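Local coordinates for protein pectate lyase (Paenibacillus sp. 0602, PDB 5GT5) that cleaves polygalacturonate and partly methylated pectins from within the chain by an eliminative mechanism, probably with calcium as cofactor, at residues A[188-193]-A[421-426]; A[202-207]-A[235-240]; A[252-257]-A[357-362]; A[322-327]-A[350-355]. The protein carries 1 engineered substitution. One frame throughout, in Å; residues are numbered along the deposited sequence.

Contact 1. Residues A[188-193]-A[421-426]; sequences ISWSTF and ARLTAS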
loop_
_atom_site.group_PDB
_atom_site.type_symbol
_atom_site.label_atom_id
_atom_site.label_comp_id
_atom_site.label_asym_id
_atom_site.label_seq_id
_atom_site.Cartn_x
_atom_site.Cartn_y
_atom_site.Cartn_z
ATOM N N ILE A 188 14.875 2.531 4.065
ATOM C CA ILE A 188 15.705 3.140 5.086
ATOM C C ILE A 188 16.948 3.741 4.442
ATOM O O ILE A 188 17.745 3.017 3.825
ATOM C CB ILE A 188 16.118 2.122 6.190
ATOM C CG1 ILE A 188 14.901 1.362 6.759
ATOM C CG2 ILE A 188 16.897 2.840 7.288
ATOM C CD1 ILE A 188 15.223 0.340 7.888
ATOM N N SER A 189 17.109 5.072 4.558
ATOM C CA SER A 189 18.176 5.740 3.812
ATOM C C SER A 189 18.901 6.789 4.625
ATOM O O SER A 189 18.365 7.327 5.610
ATOM C CB SER A 189 17.660 6.353 2.507
ATOM O OG SER A 189 16.651 7.330 2.756
ATOM N N TRP A 190 20.146 7.052 4.232
ATOM C CA TRP A 190 20.929 8.138 4.800
ATOM C C TRP A 190 21.014 8.054 6.316
ATOM O O TRP A 190 20.984 9.075 7.003
ATOM C CB TRP A 190 20.378 9.521 4.337
ATOM C CG TRP A 190 20.712 9.760 2.900
ATOM C CD1 TRP A 190 19.875 9.647 1.816
ATOM C CD2 TRP A 190 22.005 10.100 2.376
ATOM N NE1 TRP A 190 20.579 9.910 0.651
ATOM C CE2 TRP A 190 21.878 10.204 0.978
ATOM C CE3 TRP A 190 23.236 10.379 2.963
ATOM C CZ2 TRP A 190 22.959 10.519 0.156
ATOM C CZ3 TRP A 190 24.311 10.707 2.133
ATOM C CH2 TRP A 190 24.160 10.768 0.755
ATOM N N SER A 191 21.124 6.840 6.839
ATOM C CA SER A 191 21.074 6.604 8.288
ATOM C C SER A 191 22.325 5.938 8.815
ATOM O O SER A 191 23.002 5.210 8.084
ATOM C CB SER A 191 19.813 5.813 8.683
ATOM O OG SER A 191 18.644 6.592 8.377
ATOM N N THR A 192 22.613 6.209 10.078
ATOM C CA THR A 192 23.776 5.633 10.756
ATOM C C THR A 192 23.317 4.656 11.820
ATOM O O THR A 192 22.393 4.964 12.592
ATOM C CB THR A 192 24.579 6.756 11.422
ATOM O OG1 THR A 192 25.147 7.575 10.380
ATOM C CG2 THR A 192 25.695 6.163 12.292
ATOM N N PHE A 193 23.946 3.473 11.840
ATOM C CA PHE A 193 23.727 2.449 12.841
ATOM C C PHE A 193 25.098 2.180 13.418
ATOM O O PHE A 193 25.998 1.803 12.672
ATOM C CB PHE A 193 23.126 1.199 12.163
ATOM C CG PHE A 193 21.862 1.483 11.378
ATOM C CD1 PHE A 193 21.925 1.980 10.063
ATOM C CD2 PHE A 193 20.612 1.267 11.963
ATOM C CE1 PHE A 193 20.757 2.235 9.346
ATOM C CE2 PHE A 193 19.441 1.545 11.268
ATOM C CZ PHE A 193 19.495 2.043 9.976
ATOM N N ALA A 421 33.849 8.115 2.087
ATOM C CA ALA A 421 34.060 9.550 2.251
ATOM C C ALA A 421 32.731 10.304 2.239
ATOM O O ALA A 421 32.508 11.203 3.063
ATOM C CB ALA A 421 34.976 10.083 1.158
ATOM N N ARG A 422 31.835 9.935 1.325
ATOM C CA ARG A 422 30.534 10.616 1.222
ATOM C C ARG A 422 29.666 10.417 2.456
ATOM O O ARG A 422 29.076 11.378 2.964
ATOM C CB ARG A 422 29.777 10.159 -0.032
ATOM C CG ARG A 422 28.359 10.796 -0.169
ATOM C CD ARG A 422 28.488 12.292 -0.466
ATOM N NE ARG A 422 27.208 13.004 -0.497
ATOM C CZ ARG A 422 26.582 13.464 0.572
ATOM N NH1 ARG A 422 27.094 13.292 1.778
ATOM N NH2 ARG A 422 25.421 14.113 0.410
ATOM N N LEU A 423 29.572 9.186 2.934
ATOM C CA LEU A 423 28.656 8.900 4.029
ATOM C C LEU A 423 29.158 9.305 5.397
ATOM O O LEU A 423 28.350 9.488 6.300
ATOM C CB LEU A 423 28.302 7.414 4.046
ATOM C CG LEU A 423 27.580 6.866 2.809
ATOM C CD1 LEU A 423 27.085 5.479 3.133
ATOM C CD2 LEU A 423 26.417 7.762 2.307
ATOM N N THR A 424 30.480 9.451 5.559
ATOM C CA THR A 424 31.035 9.851 6.858
ATOM C C THR A 424 31.376 11.342 6.903
ATOM O O THR A 424 31.921 11.824 7.891
ATOM C CB THR A 424 32.286 9.020 7.241
ATOM O OG1 THR A 424 33.352 9.297 6.313
ATOM C CG2 THR A 424 31.971 7.540 7.239
ATOM N N ALA A 425 31.040 12.067 5.838
ATOM C CA ALA A 425 31.276 13.521 5.796
ATOM C C ALA A 425 30.362 14.284 6.744
ATOM O O ALA A 425 29.396 13.736 7.290
ATOM C CB ALA A 425 31.107 14.048 4.384
ATOM N N SER A 426 30.646 15.572 6.921
ATOM C CA SER A 426 29.799 16.418 7.753
ATOM C C SER A 426 28.359 16.463 7.242
ATOM O O SER A 426 27.424 16.660 8.032
ATOM C CB SER A 426 30.371 17.848 7.799
ATOM O OG SER A 426 30.328 18.428 6.508
#
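The outer corner of the W190 indole meets R422 and L423, the last two residues of a short helix near the C-terminal end of the chain. CH2 of W190 lies over the centre of the R422 guanidinium, 3.6 Å from R422 CZ, and NH2 is equally near. The ring does not lie flat on this group: the two planes are 44° apart, and the side chains cross at about a right angle. R422 CG stands anti to the backbone N (chi1 177°), and a bend at chi2 (69°) then carries the guanidinium to the CZ3-CH2 end of the indole. Beside it, L423 reaches the neighbouring corner with one methyl, CD2, which is 3.6 Å from CZ3 of W190.

The next shell fixes these groups. W190 NE1 donates to the backbone O of D6, and its ring stacks with H267. The guanidinium is held through NH2 by the hydroxyl of Y7 and through NH1 by the carbonyl of N427. W190 itself has left-handed backbone angles where strand 184-194 is interrupted. At this bend N268 bonds to I188 O and S191 N, while S191 OG donates to S189 O over 2.9 Å. The contact thus seats helix 419-423 on two adjacent parallel strands, 184-194 through W190 and 262-271, whose H267 and V269 also touch L423.

Contact 2. Residues A[202-207]-A[235-240]; sequences SWVTRQ and DIIAIS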
loop_
_atom_site.group_PDB
_atom_site.type_symbol
_atom_site.label_atom_id
_atom_site.label_comp_id
_atom_site.label_asym_id
_atom_site.label_seq_id
_atom_site.Cartn_x
_atom_site.Cartn_y
_atom_site.Cartn_z
ATOM N N SER A 202 30.864 6.058 28.466
ATOM C CA SER A 202 29.914 5.551 27.478
ATOM C C SER A 202 28.800 4.751 28.137
ATOM O O SER A 202 28.903 4.269 29.274
ATOM C CB SER A 202 30.619 4.703 26.413
ATOM O OG SER A 202 30.908 3.395 26.914
ATOM N N TRP A 203 27.723 4.578 27.387
ATOM C CA TRP A 203 26.581 3.820 27.890
ATOM C C TRP A 203 26.935 2.402 28.327
ATOM O O TRP A 203 26.490 1.909 29.384
ATOM C CB TRP A 203 25.503 3.776 26.803
ATOM C CG TRP A 203 24.194 3.158 27.244
ATOM C CD1 TRP A 203 23.691 1.940 26.864
ATOM C CD2 TRP A 203 23.225 3.733 28.134
ATOM N NE1 TRP A 203 22.473 1.726 27.462
ATOM C CE2 TRP A 203 22.173 2.799 28.265
ATOM C CE3 TRP A 203 23.174 4.926 28.863
ATOM C CZ2 TRP A 203 21.048 3.036 29.064
ATOM C CZ3 TRP A 203 22.061 5.163 29.660
ATOM C CH2 TRP A 203 21.008 4.227 29.752
ATOM N N VAL A 204 27.737 1.739 27.496
ATOM C CA VAL A 204 28.204 0.402 27.821
ATOM C C VAL A 204 29.173 0.425 29.022
ATOM O O VAL A 204 29.085 -0.424 29.900
ATOM C CB VAL A 204 28.838 -0.286 26.614
ATOM C CG1 VAL A 204 29.534 -1.587 27.040
ATOM C CG2 VAL A 204 27.782 -0.584 25.571
ATOM N N THR A 205 30.055 1.413 29.085
ATOM C CA THR A 205 30.976 1.482 30.220
ATOM C C THR A 205 30.236 1.692 31.545
ATOM O O THR A 205 30.582 1.071 32.558
ATOM C CB THR A 205 31.985 2.595 29.993
ATOM O OG1 THR A 205 32.760 2.272 28.835
ATOM C CG2 THR A 205 32.923 2.756 31.223
ATOM N N ARG A 206 29.196 2.530 31.526
ATOM C CA ARG A 206 28.379 2.699 32.718
ATOM C C ARG A 206 27.729 1.398 33.157
ATOM O O ARG A 206 27.699 1.078 34.342
ATOM C CB ARG A 206 27.325 3.778 32.538
ATOM C CG ARG A 206 27.876 5.169 32.799
ATOM C CD ARG A 206 26.865 6.259 32.446
ATOM N NE ARG A 206 27.007 6.586 31.045
ATOM C CZ ARG A 206 26.114 7.277 30.337
ATOM N NH1 ARG A 206 25.000 7.723 30.920
ATOM N NH2 ARG A 206 26.339 7.513 29.041
ATOM N N GLN A 207 27.258 0.599 32.198
ATOM C CA GLN A 207 26.702 -0.697 32.566
ATOM C C GLN A 207 27.773 -1.607 33.188
ATOM O O GLN A 207 27.536 -2.269 34.200
ATOM C CB GLN A 207 26.122 -1.366 31.304
ATOM C CG GLN A 207 25.707 -2.847 31.464
ATOM C CD GLN A 207 24.478 -2.975 32.317
ATOM O OE1 GLN A 207 23.367 -3.040 31.794
ATOM N NE2 GLN A 207 24.656 -2.969 33.646
ATOM N N ASP A 235 38.157 -5.481 28.358
ATOM C CA ASP A 235 37.845 -6.452 27.308
ATOM C C ASP A 235 36.355 -6.557 27.140
ATOM O O ASP A 235 35.850 -6.580 26.010
ATOM C CB ASP A 235 38.362 -7.841 27.676
ATOM C CG ASP A 235 39.866 -7.990 27.549
ATOM O OD1 ASP A 235 40.549 -7.234 26.818
ATOM O OD2 ASP A 235 40.366 -8.932 28.206
ATOM N N ILE A 236 35.637 -6.654 28.256
ATOM C CA ILE A 236 34.177 -6.832 28.173
ATOM C C ILE A 236 33.490 -5.586 27.609
ATOM O O ILE A 236 32.584 -5.695 26.786
ATOM C CB ILE A 236 33.604 -7.315 29.510
ATOM C CG1 ILE A 236 34.212 -8.698 29.858
ATOM C CG2 ILE A 236 32.056 -7.299 29.527
ATOM C CD1 ILE A 236 33.855 -9.143 31.268
ATOM N N ILE A 237 33.955 -4.404 27.979
ATOM C CA ILE A 237 33.420 -3.202 27.361
ATOM C C ILE A 237 33.679 -3.204 25.841
ATOM O O ILE A 237 32.768 -2.904 25.051
ATOM C CB ILE A 237 34.064 -1.978 28.020
ATOM C CG1 ILE A 237 33.502 -1.804 29.428
ATOM C CG2 ILE A 237 33.857 -0.718 27.188
ATOM C CD1 ILE A 237 34.360 -0.860 30.271
ATOM N N ALA A 238 34.880 -3.572 25.410
ATOM C CA ALA A 238 35.185 -3.571 23.975
ATOM C C ALA A 238 34.352 -4.584 23.200
ATOM O O ALA A 238 33.865 -4.279 22.106
ATOM C CB ALA A 238 36.686 -3.863 23.751
ATOM N N ILE A 239 34.193 -5.784 23.761
ATOM C CA ILE A 239 33.448 -6.843 23.080
ATOM C C ILE A 239 31.939 -6.507 23.062
ATOM O O ILE A 239 31.219 -6.804 22.097
ATOM C CB ILE A 239 33.740 -8.235 23.709
ATOM C CG1 ILE A 239 35.224 -8.604 23.505
ATOM C CG2 ILE A 239 32.759 -9.290 23.176
ATOM C CD1 ILE A 239 35.757 -9.566 24.534
ATOM N N SER A 240 31.462 -5.854 24.110
ATOM C CA SER A 240 30.051 -5.453 24.201
ATOM C C SER A 240 29.763 -4.207 23.397
ATOM O O SER A 240 28.603 -3.854 23.269
ATOM C CB SER A 240 29.650 -5.168 25.650
ATOM O OG SER A 240 29.826 -6.296 26.476
#
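V204 and T205 of helix 203-212 face I237 and S240 of helix 233-241 across an interface held by van der Waals contact. V204 points its CB toward the second helix, and its CG1, anti to the backbone N (chi1 170°), rests 3.8 Å from S240 CB, with the carbonyl O of I237 a little farther off. T205 and I237 cross obliquely: the hydroxyl OG1 is 3.6 Å from I237 CG2, and both T205 OG1 and T205 CG2 also meet the CD1 end of the isoleucine. With an alanine at I237, a gap would probably open beside T205, since the branches that meet its hydroxyl and methyl are gone.

The polar bonds run within each helix. S202 is the N-cap of helix 203-212: its OG accepts from T205 N at 3.1 Å, with an N-H...O angle of 159°, and T205 OG1 lies 2.9 Å from the same oxygen. On the other side, S240 folds its hydroxyl back onto its own helix, and OG donates to I236 O over 2.8 Å. That carbonyl also receives S240 N, the two donors arriving from opposite faces of its plane, so the buried hydroxyl is satisfied within its own helix, while the CB of S240 faces V204.

The axes of the two helical segments approach to 9.5 Å and run 138° apart, closer to antiparallel than to perpendicular. I236 and I237 both reach I208, one turn on from V204, and I236 also packs on helix 219-225, so three helices meet here.

Contact 3. Residues A[252-257]-A[357-362]; sequences TSDESA and NATYTG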
loop_
_atom_site.group_PDB
_atom_site.type_symbol
_atom_site.label_atom_id
_atom_site.label_comp_id
_atom_site.label_asym_id
_atom_site.label_seq_id
_atom_site.Cartn_x
_atom_site.Cartn_y
_atom_site.Cartn_z
ATOM N N THR A 252 9.146 -14.751 11.733
ATOM C CA THR A 252 8.683 -16.111 12.003
ATOM C C THR A 252 8.970 -17.016 10.816
ATOM O O THR A 252 8.636 -16.684 9.685
ATOM C CB THR A 252 7.187 -16.115 12.278
ATOM O OG1 THR A 252 6.888 -15.166 13.320
ATOM C CG2 THR A 252 6.705 -17.526 12.707
ATOM N N SER A 253 9.556 -18.188 11.068
ATOM C CA SER A 253 9.943 -19.067 9.987
ATOM C C SER A 253 8.723 -19.545 9.168
ATOM O O SER A 253 7.684 -19.971 9.724
ATOM C CB SER A 253 10.709 -20.252 10.569
ATOM O OG SER A 253 11.287 -21.012 9.548
ATOM N N ASP A 254 8.866 -19.443 7.843
ATOM C CA ASP A 254 7.943 -20.002 6.841
ATOM C C ASP A 254 6.516 -19.457 6.919
ATOM O O ASP A 254 5.566 -20.089 6.455
ATOM C CB ASP A 254 7.904 -21.544 6.935
ATOM C CG ASP A 254 9.203 -22.228 6.496
ATOM O OD1 ASP A 254 9.926 -21.741 5.584
ATOM O OD2 ASP A 254 9.474 -23.330 7.048
ATOM N N GLU A 255 6.360 -18.231 7.379
ATOM C CA GLU A 255 5.050 -17.604 7.333
ATOM C C GLU A 255 4.784 -17.064 5.959
ATOM O O GLU A 255 5.634 -16.395 5.379
ATOM C CB GLU A 255 5.039 -16.426 8.292
ATOM C CG GLU A 255 4.780 -16.776 9.727
ATOM C CD GLU A 255 3.376 -17.339 9.927
ATOM O OE1 GLU A 255 2.418 -16.848 9.271
ATOM O OE2 GLU A 255 3.240 -18.269 10.751
ATOM N N SER A 256 3.595 -17.317 5.433
ATOM C CA SER A 256 3.296 -16.880 4.075
ATOM C C SER A 256 3.346 -15.365 3.889
ATOM O O SER A 256 3.681 -14.873 2.790
ATOM C CB SER A 256 1.943 -17.475 3.620
ATOM O OG SER A 256 0.866 -16.893 4.344
ATOM N N ALA A 257 3.037 -14.609 4.937
ATOM C CA ALA A 257 3.142 -13.150 4.850
ATOM C C ALA A 257 4.571 -12.643 4.604
ATOM O O ALA A 257 4.765 -11.515 4.191
ATOM C CB ALA A 257 2.546 -12.496 6.089
ATOM N N ASN A 357 18.798 -28.322 4.109
ATOM C CA ASN A 357 17.398 -28.225 3.714
ATOM C C ASN A 357 17.123 -26.988 2.853
ATOM O O ASN A 357 17.124 -25.854 3.358
ATOM C CB ASN A 357 16.533 -28.233 4.983
ATOM C CG ASN A 357 15.043 -28.222 4.694
ATOM O OD1 ASN A 357 14.607 -28.023 3.563
ATOM N ND2 ASN A 357 14.240 -28.442 5.740
ATOM N N ALA A 358 16.886 -27.176 1.557
ATOM C CA ALA A 358 16.770 -26.043 0.633
ATOM C C ALA A 358 15.626 -25.093 0.953
ATOM O O ALA A 358 15.657 -23.920 0.572
ATOM C CB ALA A 358 16.680 -26.531 -0.817
ATOM N N THR A 359 14.601 -25.603 1.628
ATOM C CA THR A 359 13.466 -24.765 2.010
ATOM C C THR A 359 13.932 -23.581 2.841
ATOM O O THR A 359 13.312 -22.503 2.804
ATOM C CB THR A 359 12.426 -25.577 2.803
ATOM O OG1 THR A 359 12.053 -26.730 2.025
ATOM C CG2 THR A 359 11.179 -24.776 3.097
ATOM N N TYR A 360 15.028 -23.762 3.567
ATOM C CA TYR A 360 15.570 -22.704 4.427
ATOM C C TYR A 360 16.579 -21.785 3.718
ATOM O O TYR A 360 17.018 -20.781 4.276
ATOM C CB TYR A 360 16.137 -23.296 5.718
ATOM C CG TYR A 360 15.051 -23.781 6.657
ATOM C CD1 TYR A 360 14.279 -22.880 7.387
ATOM C CD2 TYR A 360 14.743 -25.138 6.749
ATOM C CE1 TYR A 360 13.267 -23.331 8.218
ATOM C CE2 TYR A 360 13.735 -25.590 7.573
ATOM C CZ TYR A 360 13.003 -24.680 8.309
ATOM O OH TYR A 360 11.986 -25.108 9.145
ATOM N N THR A 361 16.939 -22.114 2.483
ATOM C CA THR A 361 17.892 -21.308 1.724
ATOM C C THR A 361 17.220 -20.135 1.030
ATOM O O THR A 361 16.143 -20.256 0.458
ATOM C CB THR A 361 18.576 -22.177 0.657
ATOM O OG1 THR A 361 19.233 -23.256 1.321
ATOM C CG2 THR A 361 19.617 -21.364 -0.154
ATOM N N GLY A 362 17.841 -18.958 1.122
ATOM C CA GLY A 362 17.388 -17.820 0.363
ATOM C C GLY A 362 18.290 -17.547 -0.831
ATOM O O GLY A 362 19.398 -18.130 -0.947
#
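S253 OG is hydrogen-bonded to the E330 carboxylate and, across the contact, lies at the edge of the Y360 ring, near its plane, 3.3 Å from CE1. The hydroxyl is anti to the S253 backbone N (chi1 -170°), an orientation that brings it to the ring rim. E330 grips the turn twice, since its other carboxylate oxygen accepts from D254 N, and its backbone bonds with that of Y360.

S253 and D254 are the central residues of a type II turn, with D254 at left-handed backbone angles. The D254 carboxylate comes obliquely to the same ring, 35° from its plane, with OD2 3.7 Å from Y360 OH. Its OD1 is 4.1 Å from the methyl CG2 of T359. In the facing loop, N357 OD1 accepts from T359 N at 3.1 Å in an Asx turn that opens the short 3-10 segment carrying T359 and Y360.

With no hydrogen bond directly between the two loops, E330 is their shared polar anchor. The D254 carboxylate merely lies near the Y360 hydroxyl, whereas the aromatic edge, with its slightly positive C-H groups, is likely to be a mildly favourable neighbour for the serine oxygen.

Contact 4. Residues A[322-327]-A[350-355]; sequences TSNGAI and NNQTDP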
loop_
_atom_site.group_PDB
_atom_site.type_symbol
_atom_site.label_atom_id
_atom_site.label_comp_id
_atom_site.label_asym_id
_atom_site.label_seq_id
_atom_site.Cartn_x
_atom_site.Cartn_y
_atom_site.Cartn_z
ATOM N N THR A 322 29.814 -11.979 16.527
ATOM C CA THR A 322 29.274 -12.538 15.289
ATOM C C THR A 322 29.754 -11.620 14.190
ATOM O O THR A 322 29.934 -10.414 14.418
ATOM C CB THR A 322 27.753 -12.594 15.377
ATOM O OG1 THR A 322 27.438 -13.536 16.416
ATOM C CG2 THR A 322 27.097 -13.052 14.062
ATOM N N SER A 323 30.044 -12.190 13.022
ATOM C CA SER A 323 30.647 -11.424 11.922
ATOM C C SER A 323 29.955 -11.737 10.618
ATOM O O SER A 323 30.534 -12.340 9.712
ATOM C CB SER A 323 32.152 -11.731 11.857
ATOM O OG SER A 323 32.847 -10.796 11.051
ATOM N N ASN A 324 28.682 -11.346 10.555
ATOM C CA ASN A 324 27.847 -11.565 9.397
ATOM C C ASN A 324 27.524 -10.264 8.702
ATOM O O ASN A 324 27.643 -9.196 9.290
ATOM C CB ASN A 324 26.527 -12.231 9.781
ATOM C CG ASN A 324 26.689 -13.670 10.265
ATOM O OD1 ASN A 324 27.734 -14.318 10.063
ATOM N ND2 ASN A 324 25.629 -14.178 10.922
ATOM N N GLY A 325 27.093 -10.349 7.464
ATOM C CA GLY A 325 26.671 -9.188 6.695
ATOM C C GLY A 325 25.204 -9.282 6.303
ATOM O O GLY A 325 24.311 -9.105 7.149
ATOM N N ALA A 326 24.943 -9.556 5.028
ATOM C CA ALA A 326 23.580 -9.713 4.507
ATOM C C ALA A 326 23.214 -11.195 4.495
ATOM O O ALA A 326 24.059 -12.065 4.182
ATOM C CB ALA A 326 23.506 -9.135 3.071
ATOM N N ILE A 327 21.969 -11.500 4.853
ATOM C CA ILE A 327 21.516 -12.884 4.997
ATOM C C ILE A 327 20.153 -13.027 4.327
ATOM O O ILE A 327 19.201 -12.328 4.692
ATOM C CB ILE A 327 21.370 -13.262 6.492
ATOM C CG1 ILE A 327 22.681 -13.017 7.243
ATOM C CG2 ILE A 327 21.034 -14.756 6.611
ATOM C CD1 ILE A 327 22.677 -11.785 8.118
ATOM N N ASN A 350 23.215 -17.501 3.070
ATOM C CA ASN A 350 22.012 -17.964 2.395
ATOM C C ASN A 350 21.182 -18.999 3.150
ATOM O O ASN A 350 20.199 -19.472 2.617
ATOM C CB ASN A 350 22.335 -18.446 0.959
ATOM C CG ASN A 350 23.108 -19.767 0.930
ATOM O OD1 ASN A 350 23.542 -20.281 1.967
ATOM N ND2 ASN A 350 23.280 -20.312 -0.263
ATOM N N ASN A 351 21.569 -19.357 4.372
ATOM C CA ASN A 351 20.807 -20.357 5.115
ATOM C C ASN A 351 21.332 -20.424 6.528
ATOM O O ASN A 351 22.491 -20.765 6.738
ATOM C CB ASN A 351 20.940 -21.744 4.435
ATOM C CG ASN A 351 20.031 -22.792 5.062
ATOM O OD1 ASN A 351 19.916 -22.864 6.289
ATOM N ND2 ASN A 351 19.372 -23.584 4.238
ATOM N N GLN A 352 20.481 -20.068 7.486
ATOM C CA GLN A 352 20.845 -20.044 8.890
ATOM C C GLN A 352 20.285 -21.218 9.690
ATOM O O GLN A 352 20.811 -21.541 10.741
ATOM C CB GLN A 352 20.264 -18.792 9.540
ATOM C CG GLN A 352 20.763 -17.485 8.947
ATOM C CD GLN A 352 22.227 -17.304 9.162
ATOM O OE1 GLN A 352 23.027 -17.736 8.335
ATOM N NE2 GLN A 352 22.607 -16.657 10.276
ATOM N N THR A 353 19.239 -21.861 9.194
ATOM C CA THR A 353 18.489 -22.793 10.034
ATOM C C THR A 353 18.918 -24.250 9.808
ATOM O O THR A 353 19.016 -25.020 10.754
ATOM C CB THR A 353 16.963 -22.615 9.820
ATOM O OG1 THR A 353 16.580 -21.287 10.214
ATOM C CG2 THR A 353 16.164 -23.617 10.660
ATOM N N ASP A 354 19.186 -24.618 8.569
ATOM C CA ASP A 354 19.619 -25.981 8.262
ATOM C C ASP A 354 20.121 -26.015 6.829
ATOM O O ASP A 354 19.314 -26.119 5.910
ATOM C CB ASP A 354 18.452 -26.963 8.389
ATOM C CG ASP A 354 18.867 -28.408 8.049
ATOM O OD1 ASP A 354 20.045 -28.629 7.670
ATOM O OD2 ASP A 354 18.006 -29.310 8.162
ATOM N N PRO A 355 21.454 -25.941 6.663
ATOM C CA PRO A 355 22.012 -25.879 5.303
ATOM C C PRO A 355 21.721 -27.102 4.457
ATOM O O PRO A 355 21.823 -26.992 3.241
ATOM C CB PRO A 355 23.512 -25.720 5.548
ATOM C CG PRO A 355 23.569 -24.964 6.875
ATOM C CD PRO A 355 22.471 -25.652 7.684
HETATM O O HOH W 1 25.309 -16.984 11.785
#
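Q352 meets strand 324-329 in two ways, its aliphatic part against I327 and its amide opposite that of N324. The I327 and Q352 side chains cross at about a right angle, and the methyl CG2 of I327 touches the bend of the glutamine, 3.6 Å from CG and 3.8 Å from CD. That bend, at chi2 (-64°), brings the amide up to that of N324. The two amides approach from opposite directions with their planes 81° apart, and their nitrogens, N324 ND2 and Q352 NE2, stay 4.0 Å apart. A water joins them by accepting from both, at 3.0 Å from N324 ND2 and 3.1 Å from Q352 NE2.

Each amide has a further partner: N324 ND2 also donates to D275, and Q352 OE1 accepts from R349 NE. A leucine in place of Q352 would probably leave R349 NE without this acceptor and the bridging water without one of its two donors. Just before Q352, N351 shapes the loop through an Asx motif, its OD1 accepting from D354 N at 3.0 Å in the carbonyl plane.

Strand 324-329 belongs to a parallel sheet of the beta-helix characteristic of polysaccharide lyase family 1, and the loop of Q352 follows strand 346-349, its neighbour in that sheet. The side chain of I327 is about 5 Å from that of R276, the probable active-site arginine, which places this contact beside the likely catalytic cleft.

In the fold
From the N terminus, strand 184-194 opens contact 1, which closes only at residues 421-426 and so encloses the other three. Within that span contact 2 comes first, a short loop of helices closed between 202-207 and 235-240. Contact 3 opens after it, at 252-257, and closes at 357-362; contact 4, joining 322-327 to 350-355, lies wholly between those ends. No two contacts cross. Contacts 3 and 4 touch through adjoining parts of one loop, where G362 N probably bonds to N350 O. Contact 4 ties a strand to its sheet neighbour's loop, contact 3 the loops after that sheet's outermost strands; contact 1 fastens the C-terminal helix to the beta-helix and contact 2 orders the helical excursion.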